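Local coordinates for LPG0439 HIT-related domain-containing protein (Legionella pneumophila subsp. pneumophila, PDB 5L0L) that is of unknown function but contains a HIT-related domain, the part in this chain, and so may bind or process phosphorylated compounds, at residues I52-N57 with S61-A66; A27-R32 with Y37-N42; I17-T20 with T24-A27; D81-M86 with L127-W132; L188-Y193 with L207-H212. All blocks are in the same frame, centred on the assembly; numbering follows the deposited sequence.

Contact 1: I52-N57 with S61-A66; sequences IIRYLN and STLSSA
N57 reaches over to S61 with its amide: ND2 sits 3.0 Å from the backbone O of S61, but the N-H points well off the line (120°), and the bond is weak. The asparagine side chain stands between its own backbone N and carbonyl carbon (chi1 68°), which directs the amide at the turn.

Two waters carry most of the remaining polar traffic. One accepts from R54 NH2 at 2.9 Å, in the plane of the guanidinium, and lies 2.7 Å from L56 O and 2.8 Å from L63 O. The other donates to Y55 O and, at 2.9 Å, to A66 O. The R54 guanidinium is held at several corners: NE bonds to Y55 O from above that carbonyl's plane, while NH2 also reaches S16 O.

Here strand 51-58 of the six-stranded antiparallel sheet ends in a classic beta bulge, L56 and N57 both facing H36, and the chain swings back over the bulge before helix 73-92. In the returning turn T62 OG1 accepts from S65 N, an ST motif.

The loop's methyls make the packing contacts. One methyl of L63, CD2, packs 3.8 Å from L56 CB; the other, CD1, approaches the charged R54 NH2 at 4.0 Å, the two side chains crossing at about a right angle. The methyl of A66 touches Y55 CE2 at 4.0 Å and, roughly at right angles to that, the carbonyl oxygen of L56.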
# COMPACT_ATOMS: atom_id res chain seq x y z
N ILE A 52 -1.32 -5.39 10.89
CA ILE A 52 -2.00 -6.04 9.76
C ILE A 52 -3.45 -5.55 9.80
O ILE A 52 -4.10 -5.57 10.85
CB ILE A 52 -1.99 -7.56 9.89
CG1 ILE A 52 -0.55 -8.08 10.00
CG2 ILE A 52 -2.71 -8.22 8.70
CD1 ILE A 52 -0.46 -9.52 10.48
N ILE A 53 -3.93 -5.09 8.66
CA ILE A 53 -5.31 -4.69 8.48
C ILE A 53 -5.88 -5.75 7.57
O ILE A 53 -5.35 -5.96 6.46
CB ILE A 53 -5.42 -3.31 7.82
CG1 ILE A 53 -4.68 -2.27 8.66
CG2 ILE A 53 -6.90 -2.95 7.59
CD1 ILE A 53 -4.71 -0.87 8.09
N ARG A 54 -6.93 -6.44 8.05
CA ARG A 54 -7.45 -7.61 7.39
C ARG A 54 -8.97 -7.55 7.23
O ARG A 54 -9.70 -7.17 8.14
CB ARG A 54 -7.02 -8.88 8.14
CG ARG A 54 -7.66 -10.18 7.67
CD ARG A 54 -8.91 -10.46 8.45
NE ARG A 54 -9.51 -11.78 8.16
CZ ARG A 54 -9.27 -12.91 8.84
NH1 ARG A 54 -8.44 -12.96 9.88
NH2 ARG A 54 -9.90 -14.00 8.47
N TYR A 55 -9.44 -7.95 6.05
CA TYR A 55 -10.87 -8.00 5.78
C TYR A 55 -11.40 -9.30 6.36
O TYR A 55 -10.94 -10.38 5.97
CB TYR A 55 -11.08 -7.99 4.26
CG TYR A 55 -12.50 -8.20 3.81
CD1 TYR A 55 -13.55 -7.49 4.37
CD2 TYR A 55 -12.78 -9.09 2.76
CE1 TYR A 55 -14.87 -7.69 3.93
CE2 TYR A 55 -14.09 -9.28 2.31
CZ TYR A 55 -15.13 -8.59 2.91
OH TYR A 55 -16.44 -8.76 2.45
N LEU A 56 -12.34 -9.19 7.28
CA LEU A 56 -12.95 -10.34 7.94
C LEU A 56 -14.08 -10.93 7.09
O LEU A 56 -14.04 -12.09 6.71
CB LEU A 56 -13.49 -9.94 9.32
CG LEU A 56 -12.47 -9.45 10.34
CD1 LEU A 56 -13.14 -8.69 11.50
CD2 LEU A 56 -11.68 -10.64 10.86
N ASN A 57 -15.08 -10.11 6.83
CA ASN A 57 -16.31 -10.56 6.16
C ASN A 57 -17.25 -9.41 5.88
O ASN A 57 -17.05 -8.29 6.36
CB ASN A 57 -17.04 -11.59 7.05
CG ASN A 57 -17.60 -10.98 8.31
OD1 ASN A 57 -16.88 -10.38 9.11
ND2 ASN A 57 -18.89 -11.13 8.51
N SER A 61 -21.72 -13.06 6.65
CA SER A 61 -20.99 -14.14 5.99
C SER A 61 -19.91 -14.69 6.90
O SER A 61 -19.49 -14.02 7.84
CB SER A 61 -20.38 -13.65 4.69
OG SER A 61 -21.41 -13.13 3.87
N THR A 62 -19.46 -15.91 6.62
CA THR A 62 -18.40 -16.51 7.40
C THR A 62 -17.05 -15.87 7.03
O THR A 62 -16.89 -15.34 5.91
CB THR A 62 -18.27 -18.01 7.12
OG1 THR A 62 -18.04 -18.17 5.72
CG2 THR A 62 -19.55 -18.76 7.53
N LEU A 63 -16.09 -15.99 7.94
CA LEU A 63 -14.72 -15.54 7.63
C LEU A 63 -14.17 -16.36 6.48
O LEU A 63 -13.52 -15.81 5.60
CB LEU A 63 -13.79 -15.63 8.84
CG LEU A 63 -14.14 -14.85 10.12
CD1 LEU A 63 -12.91 -14.71 11.01
CD2 LEU A 63 -14.73 -13.49 9.84
N SER A 64 -14.46 -17.67 6.47
CA SER A 64 -14.03 -18.58 5.38
C SER A 64 -14.50 -18.19 4.01
O SER A 64 -13.75 -18.36 3.03
CB SER A 64 -14.49 -20.01 5.66
OG SER A 64 -13.67 -20.50 6.70
N SER A 65 -15.70 -17.64 3.91
CA SER A 65 -16.23 -17.25 2.61
C SER A 65 -15.40 -16.11 1.99
O SER A 65 -15.50 -15.88 0.80
CB SER A 65 -17.68 -16.81 2.68
OG SER A 65 -17.81 -15.60 3.41
N ALA A 66 -14.61 -15.40 2.81
CA ALA A 66 -13.71 -14.35 2.32
C ALA A 66 -12.26 -14.81 2.08
O ALA A 66 -11.35 -13.94 1.93
CB ALA A 66 -13.74 -13.17 3.27
O HOH W 1 -11.87 -13.65 6.37
O HOH W 2 -10.22 -11.76 3.41

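Contact 2: A27-R32 with Y37-N42; sequences AVITVR and YSVILN
The carbonyl oxygen of Y37 is gripped twice by the facing strand. I29 N donates to Y37 O at 2.8 Å, almost straight (170°) and in the carbonyl plane; V28 adds a CA-H...O contact, its CA 3.3 Å from the same oxygen. The return bond, Y37 N to I29 O, is also 2.8 Å but more bent. One hydrogen-bonded pair further along, A27 and V39 exchange a second couple of backbone bonds, of which V39 N to A27 O is the shorter at 2.9 Å. V28 and S38 form the non-hydrogen-bonded pair between them. This is the pairing of an antiparallel hairpin, the two strands twisted to 150° between their directions, with a classic bulge at I26 and A27 opposite V39.

A27, I29, V39 and Y37 put their side chains on one face. I29 CD1 meets V39 CG2 at 3.9 Å, methyl against methyl. The Y37 ring, its CG anti to the carbonyl carbon (chi1 -59°), lies back along the neighbouring strand: I29 O comes up to its edge in plane, and V31 CG2 touches CE1 at 3.5 Å.

Helix 73-92 covers this face, with V82 and L85 on I29 and L79 against Y37, whose hydroxyl bonds to E75 O; L190 of helix 176-194 packs on A27. Strand 207-211 flanks the hairpin beyond 25-31, and strand 51-58 flanks it beyond 35-41.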
# COMPACT_ATOMS: atom_id res chain seq x y z
N ALA A 27 -8.40 -3.34 17.18
CA ALA A 27 -9.80 -2.91 16.90
C ALA A 27 -10.44 -3.69 15.79
O ALA A 27 -9.75 -4.32 14.98
CB ALA A 27 -9.87 -1.42 16.57
N VAL A 28 -11.78 -3.62 15.74
CA VAL A 28 -12.54 -3.98 14.57
C VAL A 28 -13.19 -2.71 14.03
O VAL A 28 -13.72 -1.89 14.79
CB VAL A 28 -13.57 -5.09 14.87
CG1 VAL A 28 -14.49 -5.33 13.69
CG2 VAL A 28 -12.87 -6.40 15.24
N ILE A 29 -13.15 -2.56 12.71
CA ILE A 29 -13.62 -1.36 12.02
C ILE A 29 -14.58 -1.80 10.91
O ILE A 29 -14.23 -2.66 10.10
CB ILE A 29 -12.45 -0.53 11.48
CG1 ILE A 29 -11.46 -0.31 12.65
CG2 ILE A 29 -12.97 0.74 10.80
CD1 ILE A 29 -10.28 0.63 12.48
N THR A 30 -15.79 -1.22 10.92
CA THR A 30 -16.84 -1.55 9.94
C THR A 30 -17.02 -0.38 9.00
O THR A 30 -17.11 0.77 9.45
CB THR A 30 -18.17 -1.89 10.62
OG1 THR A 30 -17.99 -3.05 11.43
CG2 THR A 30 -19.26 -2.19 9.56
N VAL A 31 -17.02 -0.68 7.70
CA VAL A 31 -17.08 0.32 6.65
C VAL A 31 -18.48 0.27 6.00
O VAL A 31 -18.91 -0.81 5.56
CB VAL A 31 -16.03 0.06 5.55
CG1 VAL A 31 -16.14 1.10 4.44
CG2 VAL A 31 -14.63 0.11 6.15
N ARG A 32 -19.17 1.42 6.01
CA ARG A 32 -20.47 1.61 5.32
C ARG A 32 -21.48 0.60 5.81
O ARG A 32 -22.23 0.03 5.03
CB ARG A 32 -20.31 1.53 3.79
CG ARG A 32 -19.49 2.67 3.20
CD ARG A 32 -18.97 2.43 1.78
NE ARG A 32 -18.16 3.60 1.41
CZ ARG A 32 -16.82 3.67 1.38
NH1 ARG A 32 -16.02 2.61 1.57
NH2 ARG A 32 -16.25 4.85 1.07
N TYR A 37 -13.48 -5.21 9.17
CA TYR A 37 -12.01 -5.33 9.10
C TYR A 37 -11.40 -5.39 10.50
O TYR A 37 -11.91 -4.75 11.41
CB TYR A 37 -11.42 -4.12 8.35
CG TYR A 37 -11.95 -3.99 6.94
CD1 TYR A 37 -13.14 -3.32 6.70
CD2 TYR A 37 -11.28 -4.56 5.86
CE1 TYR A 37 -13.66 -3.20 5.41
CE2 TYR A 37 -11.80 -4.46 4.57
CZ TYR A 37 -13.00 -3.80 4.36
OH TYR A 37 -13.51 -3.70 3.09
N SER A 38 -10.35 -6.19 10.68
CA SER A 38 -9.57 -6.23 11.91
C SER A 38 -8.26 -5.48 11.74
O SER A 38 -7.69 -5.46 10.66
CB SER A 38 -9.27 -7.66 12.36
OG SER A 38 -8.45 -8.32 11.45
N VAL A 39 -7.84 -4.82 12.80
CA VAL A 39 -6.55 -4.18 12.90
C VAL A 39 -5.83 -4.81 14.08
O VAL A 39 -6.30 -4.72 15.22
CB VAL A 39 -6.69 -2.66 13.10
CG1 VAL A 39 -5.32 -2.03 13.27
CG2 VAL A 39 -7.50 -2.03 11.94
N ILE A 40 -4.68 -5.46 13.83
CA ILE A 40 -3.92 -6.12 14.89
C ILE A 40 -2.44 -5.76 14.76
O ILE A 40 -1.96 -5.47 13.66
CB ILE A 40 -4.10 -7.68 14.89
CG1 ILE A 40 -3.32 -8.34 13.76
CG2 ILE A 40 -5.59 -8.06 14.79
CD1 ILE A 40 -3.37 -9.86 13.78
N LEU A 41 -1.70 -5.78 15.87
CA LEU A 41 -0.24 -5.74 15.76
C LEU A 41 0.23 -7.09 15.19
O LEU A 41 -0.34 -8.14 15.51
CB LEU A 41 0.45 -5.43 17.09
CG LEU A 41 0.36 -4.00 17.55
CD1 LEU A 41 0.77 -3.94 19.02
CD2 LEU A 41 1.27 -3.07 16.72
N ASN A 42 1.23 -7.03 14.33
CA ASN A 42 1.77 -8.25 13.73
C ASN A 42 2.36 -9.15 14.83
O ASN A 42 3.29 -8.72 15.52
CB ASN A 42 2.82 -7.90 12.68
CG ASN A 42 3.23 -9.10 11.87
OD1 ASN A 42 3.63 -10.13 12.44
ND2 ASN A 42 3.16 -9.00 10.56

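Contact 3: I17-T20 with T24-A27; sequences IDYT and TSIA
T20 and S25 bring the backbones to 5.8 Å between CA atoms, where the chain enters strand 25-31, and no direct hydrogen bond joins the two segments. Water fills that role. One molecule donates to Y19 O and accepts from T24 N, both at 2.9 Å; a second donates to T20 O at 2.9 Å and accepts from S25 N at 3.0 Å. Two successive carbonyls are thus matched to two successive amides.

The side chains barely touch. T20 CG2 comes within 4.2 Å of S25 CB, and the same methyl lies 3.5 Å above one face of the Y19 ring, near its rim. Y19 stands with CG between its backbone N and carbonyl carbon (chi1 74°), which carries the ring forward until CE2 is 4.2 Å from S25 OG. The ring also packs on S38 and L56, laying the loop across the sheet. T24 OG1 bonds instead to L41 O in the neighbouring strand, and a classic beta bulge follows, with I26 and A27 both facing V39.

With the direct contacts long, the polar link between these two segments runs through bound water, while Y19 secures the loop by packing on the neighbouring strands.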
# COMPACT_ATOMS: atom_id res chain seq x y z
N ILE A 17 -8.74 -17.69 11.40
CA ILE A 17 -10.13 -17.54 11.83
C ILE A 17 -10.13 -17.08 13.28
O ILE A 17 -10.79 -16.09 13.60
CB ILE A 17 -10.94 -18.85 11.61
CG1 ILE A 17 -10.98 -19.19 10.10
CG2 ILE A 17 -12.36 -18.73 12.20
CD1 ILE A 17 -11.68 -20.48 9.74
N ASP A 18 -9.38 -17.78 14.15
CA ASP A 18 -9.24 -17.39 15.57
C ASP A 18 -8.13 -16.34 15.66
O ASP A 18 -7.09 -16.54 16.32
CB ASP A 18 -8.95 -18.62 16.44
CG ASP A 18 -9.00 -18.31 17.95
OD1 ASP A 18 -9.46 -17.22 18.37
OD2 ASP A 18 -8.54 -19.18 18.73
N TYR A 19 -8.37 -15.21 15.01
CA TYR A 19 -7.31 -14.20 14.80
C TYR A 19 -6.89 -13.44 16.05
O TYR A 19 -5.77 -12.87 16.06
CB TYR A 19 -7.70 -13.21 13.71
CG TYR A 19 -8.76 -12.19 14.10
CD1 TYR A 19 -10.13 -12.45 13.94
CD2 TYR A 19 -8.38 -10.94 14.59
CE1 TYR A 19 -11.08 -11.50 14.29
CE2 TYR A 19 -9.31 -10.01 14.94
CZ TYR A 19 -10.66 -10.28 14.79
OH TYR A 19 -11.54 -9.30 15.15
N THR A 20 -7.76 -13.42 17.08
CA THR A 20 -7.46 -12.67 18.33
C THR A 20 -6.62 -13.46 19.33
O THR A 20 -6.10 -12.85 20.26
CB THR A 20 -8.71 -12.16 19.11
OG1 THR A 20 -9.42 -13.27 19.68
CG2 THR A 20 -9.65 -11.33 18.21
N THR A 24 -3.05 -9.76 20.03
CA THR A 24 -2.52 -8.52 19.46
C THR A 24 -3.58 -7.62 18.81
O THR A 24 -3.23 -6.66 18.14
CB THR A 24 -1.40 -8.79 18.43
OG1 THR A 24 -1.91 -9.41 17.26
CG2 THR A 24 -0.33 -9.68 19.03
N SER A 25 -4.85 -7.89 19.07
CA SER A 25 -5.89 -7.12 18.42
C SER A 25 -6.03 -5.69 19.01
O SER A 25 -6.13 -5.50 20.24
CB SER A 25 -7.22 -7.89 18.47
OG SER A 25 -8.22 -7.13 17.80
N ILE A 26 -6.07 -4.71 18.11
CA ILE A 26 -6.30 -3.32 18.43
C ILE A 26 -7.80 -2.99 18.31
O ILE A 26 -8.37 -2.40 19.22
CB ILE A 26 -5.49 -2.38 17.53
CG1 ILE A 26 -3.98 -2.63 17.75
CG2 ILE A 26 -5.87 -0.91 17.73
CD1 ILE A 26 -3.09 -2.12 16.62
N ALA A 27 -8.40 -3.34 17.18
CA ALA A 27 -9.80 -2.91 16.90
C ALA A 27 -10.44 -3.69 15.79
O ALA A 27 -9.75 -4.32 14.98
CB ALA A 27 -9.87 -1.42 16.57
O HOH W 3 -4.33 -11.02 17.71
O HOH W 4 -6.22 -9.94 20.71

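Contact 4: D81-M86 with L127-W132; sequences DVASLM and LHLHMW. With SO4 (sulfate ion), chain C.
M131, a selenomethionine, stands up from its strand toward the helix and lays its terminal SE-CE bond broadside against A83 and M86. The chain runs extended from the backbone (chi1 -179°) and turns only at its last bond, which places CE 3.6 Å from A83 CB and 3.3 Å from A83 O, while SE rests 3.8 Å from M86 CB. M86, also selenomethionine, touches through its root; its own chain bends away. Beside this, L129 presents CD2 to A83 CB at 4.1 Å, so the small methyl of A83 sits against both strand residues. Helix and strand run nearly parallel, 10° apart. F99 of the second subunit packs on L129, and N80 of that subunit on A83.

H128 and H130 alternate with these residues and serve the other face of the strand, where their rings converge on a sulfate, probably from the crystallisation liquor. H128 NE2 donates to O1 at 2.9 Å with a fairly straight bond (164°), and H130 NE2 to O3, also at 2.9 Å; weaker bonds cross to the other oxygen in each case. The backbone N atoms of G103 and N105 complete the grip, while M126 O accepts from H128 ND1.

The run from M126 to W132 is consistent with a HIT signature in which methionine takes the place of the first histidine, and the sulfate probably marks the phosphate site of that fold.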
# COMPACT_ATOMS: atom_id res chain seq x y z
N ASP A 81 -9.77 2.38 2.93
CA ASP A 81 -10.30 3.40 3.85
C ASP A 81 -9.79 3.17 5.28
O ASP A 81 -9.41 4.12 5.97
CB ASP A 81 -11.84 3.39 3.86
CG ASP A 81 -12.46 4.02 2.62
OD1 ASP A 81 -11.78 4.70 1.81
OD2 ASP A 81 -13.71 3.86 2.47
N VAL A 82 -9.85 1.92 5.74
CA VAL A 82 -9.34 1.59 7.07
C VAL A 82 -7.83 1.90 7.15
O VAL A 82 -7.33 2.45 8.17
CB VAL A 82 -9.62 0.13 7.44
CG1 VAL A 82 -8.98 -0.22 8.79
CG2 VAL A 82 -11.12 -0.12 7.52
N ALA A 83 -7.09 1.59 6.07
CA ALA A 83 -5.69 2.01 5.98
C ALA A 83 -5.53 3.54 6.12
O ALA A 83 -4.69 4.00 6.89
CB ALA A 83 -5.02 1.47 4.71
N SER A 84 -6.35 4.31 5.41
CA SER A 84 -6.28 5.78 5.51
C SER A 84 -6.46 6.26 6.94
O SER A 84 -5.71 7.14 7.41
CB SER A 84 -7.33 6.42 4.61
OG SER A 84 -7.09 6.08 3.25
N LEU A 85 -7.42 5.67 7.65
CA LEU A 85 -7.64 5.96 9.08
C LEU A 85 -6.38 5.64 9.91
O LEU A 85 -5.88 6.48 10.64
CB LEU A 85 -8.83 5.14 9.62
CG LEU A 85 -9.03 5.12 11.14
CD1 LEU A 85 -9.21 6.52 11.65
CD2 LEU A 85 -10.22 4.24 11.54
N MSE A 86 -5.86 4.42 9.75
CA MSE A 86 -4.72 4.00 10.56
C MSE A 86 -3.47 4.79 10.30
O MSE A 86 -2.64 4.91 11.20
CB MSE A 86 -4.42 2.50 10.45
CG MSE A 86 -5.54 1.61 10.95
SE MSE A 86 -6.09 2.01 12.81
CE MSE A 86 -4.35 1.81 13.66
N LEU A 127 -7.83 -10.86 2.06
CA LEU A 127 -7.60 -9.46 1.65
C LEU A 127 -7.01 -8.73 2.87
O LEU A 127 -7.64 -8.63 3.90
CB LEU A 127 -8.89 -8.79 1.21
CG LEU A 127 -8.83 -7.31 0.84
CD1 LEU A 127 -7.92 -7.07 -0.35
CD2 LEU A 127 -10.24 -6.79 0.59
N HIS A 128 -5.77 -8.29 2.75
CA HIS A 128 -5.08 -7.70 3.92
C HIS A 128 -3.90 -6.90 3.47
O HIS A 128 -3.36 -7.13 2.39
CB HIS A 128 -4.66 -8.78 4.94
CG HIS A 128 -3.48 -9.62 4.52
ND1 HIS A 128 -3.53 -10.50 3.46
CD2 HIS A 128 -2.21 -9.66 4.98
CE1 HIS A 128 -2.36 -11.10 3.33
NE2 HIS A 128 -1.53 -10.59 4.24
N LEU A 129 -3.47 -5.96 4.32
CA LEU A 129 -2.27 -5.22 4.05
C LEU A 129 -1.51 -4.95 5.34
O LEU A 129 -2.04 -5.13 6.43
CB LEU A 129 -2.53 -3.93 3.28
CG LEU A 129 -3.36 -2.79 3.85
CD1 LEU A 129 -2.61 -1.98 4.89
CD2 LEU A 129 -3.83 -1.88 2.72
N HIS A 130 -0.26 -4.56 5.16
CA HIS A 130 0.70 -4.32 6.25
C HIS A 130 0.96 -2.84 6.31
O HIS A 130 1.06 -2.19 5.28
CB HIS A 130 2.03 -5.01 5.94
CG HIS A 130 1.89 -6.47 5.71
ND1 HIS A 130 1.83 -7.37 6.75
CD2 HIS A 130 1.72 -7.19 4.57
CE1 HIS A 130 1.63 -8.58 6.26
NE2 HIS A 130 1.61 -8.50 4.93
N MSE A 131 1.12 -2.32 7.52
CA MSE A 131 1.45 -0.90 7.71
C MSE A 131 2.45 -0.80 8.86
O MSE A 131 2.43 -1.64 9.80
CB MSE A 131 0.17 -0.10 7.99
CG MSE A 131 0.46 1.37 8.17
SE MSE A 131 -1.19 2.44 8.43
CE MSE A 131 -2.03 2.09 6.70
N TRP A 132 3.37 0.15 8.78
CA TRP A 132 4.41 0.31 9.80
C TRP A 132 4.93 1.73 9.75
O TRP A 132 4.55 2.52 8.85
CB TRP A 132 5.54 -0.72 9.59
CG TRP A 132 6.21 -0.55 8.27
CD1 TRP A 132 7.37 0.14 8.02
CD2 TRP A 132 5.77 -1.05 7.00
NE1 TRP A 132 7.65 0.12 6.67
CE2 TRP A 132 6.69 -0.61 6.02
CE3 TRP A 132 4.67 -1.83 6.58
CZ2 TRP A 132 6.58 -0.93 4.66
CZ3 TRP A 132 4.53 -2.10 5.23
CH2 TRP A 132 5.46 -1.64 4.29
S SO4 C . 1.94 -11.38 3.07
O1 SO4 C . 1.10 -11.72 4.25
O2 SO4 C . 1.88 -12.60 2.28
O3 SO4 C . 1.23 -10.20 2.58
O4 SO4 C . 3.20 -11.18 3.81

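Contact 5: L188-Y193 with L207-H212; sequences LKLAEY and LKVTIH
V209 is the first residue of the strand to meet the helix, pressing CG1 against L190 CD2 at 3.9 Å. That methyl is anti to the backbone N of V209 (chi1 177°), and the two side chains pass at a slant. V209 also reaches L85 of helix 73-92, so it touches both helices.

T210 then turns its side chain away from the helix, while its backbone pairs with V28 of the adjoining strand.

I211 returns to the helix side. Its chain is folded at both torsions, about -60° each, and this curls CD1 back to within 3.8 Å of L190 CD2; leucine and isoleucine slide past each other in opposite directions. CD1 also comes 4.4 Å from A191 N, and I211 CG1 lies at the same 4.4 Å from A191 CB, a looser contact. L190 CD2 is therefore shared by V209 and I211, two residues apart on one face of the strand. H212, where the strand gives out, leaves the helix and hydrogen-bonds through its backbone to I26.

No hydrogen bond crosses between the segments; the joint is purely apolar. It is helix-on-sheet packing: the axes of helix segment 188-193 and strand 207-211 pass 9.6 Å apart, their N-to-C directions at 147°. Strand 207-211 is an outermost strand of the six-stranded sheet, paired with 25-31. Helix 176-194 lies over that edge, where L190 also packs on I26 and A27, and Y193 leans on helix 73-92 and on V73 of the second subunit.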
# COMPACT_ATOMS: atom_id res chain seq x y z
N LEU A 188 -5.25 3.75 22.45
CA LEU A 188 -5.49 5.10 22.92
C LEU A 188 -5.42 6.13 21.80
O LEU A 188 -6.31 6.98 21.69
CB LEU A 188 -4.55 5.46 24.07
CG LEU A 188 -4.76 6.87 24.64
CD1 LEU A 188 -6.17 7.05 25.16
CD2 LEU A 188 -3.74 7.14 25.75
N LYS A 189 -4.38 6.06 20.96
CA LYS A 189 -4.24 7.03 19.90
C LYS A 189 -5.41 6.90 18.90
O LYS A 189 -5.92 7.89 18.41
CB LYS A 189 -2.89 6.92 19.18
CG LYS A 189 -1.68 7.32 20.04
CD LYS A 189 -1.77 8.71 20.57
CE LYS A 189 -0.51 9.22 21.28
NZ LYS A 189 -0.95 10.45 22.00
N LEU A 190 -5.83 5.68 18.63
CA LEU A 190 -6.97 5.47 17.74
C LEU A 190 -8.26 6.01 18.35
O LEU A 190 -9.03 6.71 17.67
CB LEU A 190 -7.11 3.99 17.40
CG LEU A 190 -8.29 3.61 16.49
CD1 LEU A 190 -8.27 4.36 15.18
CD2 LEU A 190 -8.29 2.10 16.30
N ALA A 191 -8.46 5.71 19.63
CA ALA A 191 -9.68 6.17 20.32
C ALA A 191 -9.70 7.69 20.36
O ALA A 191 -10.77 8.29 20.12
CB ALA A 191 -9.79 5.57 21.72
N GLU A 192 -8.55 8.32 20.61
CA GLU A 192 -8.47 9.79 20.57
C GLU A 192 -8.81 10.33 19.19
O GLU A 192 -9.55 11.32 19.04
CB GLU A 192 -7.10 10.28 21.00
CG GLU A 192 -6.87 10.14 22.50
CD GLU A 192 -5.44 10.33 22.94
OE1 GLU A 192 -4.51 10.35 22.13
OE2 GLU A 192 -5.22 10.42 24.17
N TYR A 193 -8.23 9.69 18.19
CA TYR A 193 -8.41 10.16 16.81
C TYR A 193 -9.87 10.10 16.40
O TYR A 193 -10.37 11.03 15.73
CB TYR A 193 -7.54 9.40 15.80
CG TYR A 193 -7.61 10.08 14.44
CD1 TYR A 193 -6.99 11.31 14.23
CD2 TYR A 193 -8.38 9.55 13.42
CE1 TYR A 193 -7.08 11.97 13.01
CE2 TYR A 193 -8.49 10.21 12.20
CZ TYR A 193 -7.84 11.40 11.99
OH TYR A 193 -7.96 12.05 10.76
N LEU A 207 -17.10 5.04 8.81
CA LEU A 207 -16.29 4.10 9.59
C LEU A 207 -16.76 4.06 11.04
O LEU A 207 -16.83 5.10 11.67
CB LEU A 207 -14.82 4.52 9.58
CG LEU A 207 -14.11 4.59 8.23
CD1 LEU A 207 -12.62 4.78 8.39
CD2 LEU A 207 -14.37 3.30 7.49
N LYS A 208 -17.05 2.87 11.54
CA LYS A 208 -17.33 2.65 12.96
C LYS A 208 -16.23 1.78 13.55
O LYS A 208 -15.97 0.66 13.08
CB LYS A 208 -18.70 2.00 13.15
CG LYS A 208 -19.81 3.02 12.90
CD LYS A 208 -21.20 2.41 12.74
CE LYS A 208 -22.22 3.50 12.44
NZ LYS A 208 -23.43 2.99 11.72
N VAL A 209 -15.60 2.30 14.59
CA VAL A 209 -14.45 1.69 15.22
C VAL A 209 -14.87 1.14 16.59
O VAL A 209 -15.46 1.88 17.38
CB VAL A 209 -13.37 2.76 15.43
CG1 VAL A 209 -12.17 2.17 16.15
CG2 VAL A 209 -12.97 3.41 14.12
N THR A 210 -14.57 -0.13 16.85
CA THR A 210 -14.72 -0.73 18.17
C THR A 210 -13.34 -1.24 18.65
O THR A 210 -12.81 -2.23 18.12
CB THR A 210 -15.72 -1.90 18.14
OG1 THR A 210 -16.97 -1.44 17.62
CG2 THR A 210 -15.96 -2.46 19.54
N ILE A 211 -12.80 -0.60 19.68
CA ILE A 211 -11.53 -1.00 20.28
C ILE A 211 -11.71 -2.36 20.93
O ILE A 211 -12.72 -2.60 21.58
CB ILE A 211 -11.07 -0.02 21.37
CG1 ILE A 211 -10.84 1.38 20.81
CG2 ILE A 211 -9.82 -0.55 22.09
CD1 ILE A 211 -9.78 1.53 19.76
N HIS A 212 -10.75 -3.26 20.75
CA HIS A 212 -10.79 -4.59 21.36
C HIS A 212 -10.42 -4.52 22.85
O HIS A 212 -9.33 -4.12 23.17
CB HIS A 212 -9.80 -5.52 20.66
CG HIS A 212 -9.76 -6.90 21.23
ND1 HIS A 212 -10.65 -7.88 20.85
CD2 HIS A 212 -8.93 -7.48 22.13
CE1 HIS A 212 -10.37 -9.01 21.48
NE2 HIS A 212 -9.34 -8.79 22.28

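From the N terminus, contact 3 closes the first short loop, leading residues 17-20 into strand 25-31. Contact 2 takes up that strand at A27, which both contacts share, and closes the hairpin. Contact 1 follows in series, closing the short turn from strand 51-58 to residues 61-66 ahead of helix 73-92; L63 and S64 touch I17 of contact 3. Contact 4 closes a far longer loop, with 40 residues between its segments, bringing helix 73-92 over the strand that neighbours 51-58. Contact 5 comes last, closing the loop from helix 176-194 to strand 207-211, which pairs with 25-31 at the sheet's edge. None nest or cross along the chain, yet all five reach one sheet.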